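Local structure of LY49A (Mus musculus, 1QO3) at residues 108-112 against 113-117. The protein acts as an inhibitory receptor on natural killer cells, recognising H-2d class I molecules through this extracellular C-type lectin-like domain and so preventing cell lysis. The protein carries 1 engineered substitution. Residues are numbered along the deposited sequence; the frame is centred on the assembly and turned at random.
Sequences MLLSK and TRLDN
The carbonyl oxygen of Arg-114 is gripped from two quarters: Ser-111 N donates to Arg-114 O over 2.7 Å in a fairly straight bond (161° at the hydrogen), and a water adds a weak bond. Arg-114 N returns a bond to Ser-111 O at 3.2 Å, arriving from above the carbonyl plane, and this reciprocal pair closes a two-residue beta hairpin, a beta turn 111-114 with Lys-112 and Thr-113 at its corners. Ser-111 OG, set between its own N and carbonyl carbon (chi1 72°), reaches in over the turn; it lies 3.4 Å from Arg-114 CB, accepts a weak bond from Thr-113 N and is bonded to the same water. That water is also a weak acceptor for Asp-116 N, tying turn to strand. Farther along, Leu-109 N donates to Asp-116 O at 2.8 Å, whereas the return bond is weak.

On the face bearing Met-108, Leu-110 and Leu-115, the branch CD1 of Leu-115 packs against Leu-110 CD1 at 3.8 Å. Met-108 crosses Leu-115 at about a right angle, CG to CG 4.1 Å, and its chain, bent at both inner torsions, lays SD 3.7 Å from Asp-116 O. The folded Arg-114 chain brings its guanidinium over Asp-116 CB.

In the C-type lectin-like domain this hairpin of strands 107-110 and 115-118 meets another protein's chain at its tip, where Lys-112 salt-bridges an acidic side chain and Thr-113 and Arg-114 bond to backbone. Strand 107-110 pairs with strand 70-77, and Leu-110 packs on Val-72 there and on Ile-127 of strand 124-131.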
ATOM      1  N   MET C 108      31.803  -2.798  -8.650  1.00 19.02           N
ATOM      2  CA  MET C 108      30.538  -2.385  -8.047  1.00 18.03           C
ATOM      3  C   MET C 108      29.347  -3.333  -8.203  1.00 17.53           C
ATOM      4  O   MET C 108      29.027  -3.793  -9.302  1.00 15.73           O
ATOM      5  CB  MET C 108      30.155  -0.999  -8.580  1.00 20.17           C
ATOM      6  CG  MET C 108      29.251  -0.213  -7.653  1.00 22.57           C
ATOM      7  SD  MET C 108      30.025   0.087  -6.035  1.00 28.53           S
ATOM      8  CE  MET C 108      31.172   1.401  -6.465  1.00 24.75           C
ATOM      9  N   LEU C 109      28.687  -3.598  -7.081  1.00 16.96           N
ATOM     10  CA  LEU C 109      27.516  -4.466  -7.024  1.00 15.81           C
ATOM     11  C   LEU C 109      26.262  -3.644  -6.752  1.00 16.14           C
ATOM     12  O   LEU C 109      26.312  -2.679  -5.983  1.00 15.25           O
ATOM     13  CB  LEU C 109      27.662  -5.480  -5.888  1.00 14.55           C
ATOM     14  CG  LEU C 109      28.690  -6.593  -6.031  1.00 13.61           C
ATOM     15  CD1 LEU C 109      28.973  -7.214  -4.672  1.00 12.58           C
ATOM     16  CD2 LEU C 109      28.163  -7.623  -7.021  1.00 13.03           C
ATOM     17  N   LEU C 110      25.146  -4.023  -7.380  1.00 14.32           N
ATOM     18  CA  LEU C 110      23.866  -3.350  -7.151  1.00 14.95           C
ATOM     19  C   LEU C 110      22.918  -4.322  -6.462  1.00 16.13           C
ATOM     20  O   LEU C 110      22.766  -5.475  -6.878  1.00 16.76           O
ATOM     21  CB  LEU C 110      23.208  -2.882  -8.460  1.00 13.43           C
ATOM     22  CG  LEU C 110      21.746  -2.415  -8.282  1.00 12.49           C
ATOM     23  CD1 LEU C 110      21.688  -1.116  -7.477  1.00 11.27           C
ATOM     24  CD2 LEU C 110      21.079  -2.214  -9.629  1.00 10.69           C
ATOM     25  N   SER C 111      22.290  -3.858  -5.394  1.00 18.40           N
ATOM     26  CA  SER C 111      21.326  -4.680  -4.672  1.00 19.00           C
ATOM     27  C   SER C 111      20.126  -3.796  -4.373  1.00 18.88           C
ATOM     28  O   SER C 111      20.194  -2.577  -4.503  1.00 17.28           O
ATOM     29  CB  SER C 111      21.918  -5.207  -3.363  1.00 18.79           C
ATOM     30  OG  SER C 111      22.044  -4.165  -2.412  1.00 20.45           O
ATOM     31  N   LYS C 112      19.028  -4.430  -3.977  1.00 21.93           N
ATOM     32  CA  LYS C 112      17.786  -3.750  -3.639  1.00 19.78           C
ATOM     33  C   LYS C 112      18.002  -2.570  -2.695  1.00 20.69           C
ATOM     34  O   LYS C 112      17.297  -1.564  -2.762  1.00 21.20           O
ATOM     35  CB  LYS C 112      16.830  -4.755  -2.985  1.00 21.15           C
ATOM     36  CG  LYS C 112      15.606  -4.137  -2.313  1.00 25.49           C
ATOM     37  CD  LYS C 112      14.703  -5.210  -1.715  1.00 26.12           C
ATOM     38  CE  LYS C 112      13.487  -4.588  -1.044  1.00 29.58           C
ATOM     39  NZ  LYS C 112      12.497  -5.601  -0.555  1.00 29.07           N
ATOM     40  N   THR C 113      18.991  -2.687  -1.825  1.00 22.14           N
ATOM     41  CA  THR C 113      19.243  -1.645  -0.841  1.00 23.20           C
ATOM     42  C   THR C 113      20.612  -0.995  -0.919  1.00 23.79           C
ATOM     43  O   THR C 113      20.872  -0.017  -0.222  1.00 23.44           O
ATOM     44  CB  THR C 113      19.070  -2.211   0.593  1.00 23.08           C
ATOM     45  OG1 THR C 113      19.919  -3.362   0.763  1.00 20.41           O
ATOM     46  CG2 THR C 113      17.617  -2.611   0.839  1.00 22.56           C
ATOM     47  N   ARG C 114      21.488  -1.516  -1.765  1.00 24.54           N
ATOM     48  CA  ARG C 114      22.825  -0.948  -1.839  1.00 25.55           C
ATOM     49  C   ARG C 114      23.523  -0.947  -3.197  1.00 25.35           C
ATOM     50  O   ARG C 114      23.123  -1.628  -4.144  1.00 24.30           O
ATOM     51  CB  ARG C 114      23.747  -1.675  -0.841  1.00 26.59           C
ATOM     52  CG  ARG C 114      23.427  -1.481   0.652  1.00 28.09           C
ATOM     53  CD  ARG C 114      23.734  -0.058   1.127  1.00 28.40           C
ATOM     54  NE  ARG C 114      25.110   0.338   0.837  1.00 29.18           N
ATOM     55  CZ  ARG C 114      26.185  -0.125   1.471  1.00 30.32           C
ATOM     56  NH1 ARG C 114      26.059  -1.007   2.453  1.00 30.42           N
ATOM     57  NH2 ARG C 114      27.396   0.275   1.101  1.00 30.67           N
ATOM     58  N   LEU C 115      24.585  -0.153  -3.241  1.00 25.93           N
ATOM     59  CA  LEU C 115      25.492  -0.020  -4.371  1.00 26.99           C
ATOM     60  C   LEU C 115      26.795  -0.194  -3.564  1.00 27.05           C
ATOM     61  O   LEU C 115      27.421   0.775  -3.134  1.00 30.09           O
ATOM     62  CB  LEU C 115      25.375   1.383  -4.992  1.00 25.90           C
ATOM     63  CG  LEU C 115      25.709   1.570  -6.485  1.00 26.82           C
ATOM     64  CD1 LEU C 115      25.162   0.409  -7.313  1.00 24.38           C
ATOM     65  CD2 LEU C 115      25.121   2.889  -6.979  1.00 24.17           C
ATOM     66  N   ASP C 116      27.157  -1.453  -3.328  1.00 25.48           N
ATOM     67  CA  ASP C 116      28.318  -1.819  -2.519  1.00 24.03           C
ATOM     68  C   ASP C 116      29.432  -2.461  -3.351  1.00 23.65           C
ATOM     69  O   ASP C 116      29.161  -3.140  -4.346  1.00 21.50           O
ATOM     70  CB  ASP C 116      27.834  -2.777  -1.420  1.00 25.69           C
ATOM     71  CG  ASP C 116      28.845  -2.980  -0.312  1.00 26.67           C
ATOM     72  OD1 ASP C 116      29.687  -2.085  -0.087  1.00 29.36           O
ATOM     73  OD2 ASP C 116      28.774  -4.037   0.353  1.00 26.40           O
ATOM     74  N   ASN C 117      30.684  -2.246  -2.950  1.00 20.59           N
ATOM     75  CA  ASN C 117      31.798  -2.812  -3.699  1.00 22.69           C
ATOM     76  C   ASN C 117      32.066  -4.250  -3.297  1.00 22.43           C
ATOM     77  O   ASN C 117      31.865  -4.638  -2.147  1.00 24.87           O
ATOM     78  CB  ASN C 117      33.070  -1.962  -3.541  1.00 24.20           C
ATOM     79  CG  ASN C 117      33.581  -1.916  -2.108  1.00 26.83           C
ATOM     80  OD1 ASN C 117      32.842  -1.582  -1.178  1.00 26.11           O
ATOM     81  ND2 ASN C 117      34.861  -2.241  -1.927  1.00 27.50           N
TER
HETATM   82  O   HOH W   1      24.816  -3.892  -3.650  1.00 27.63           O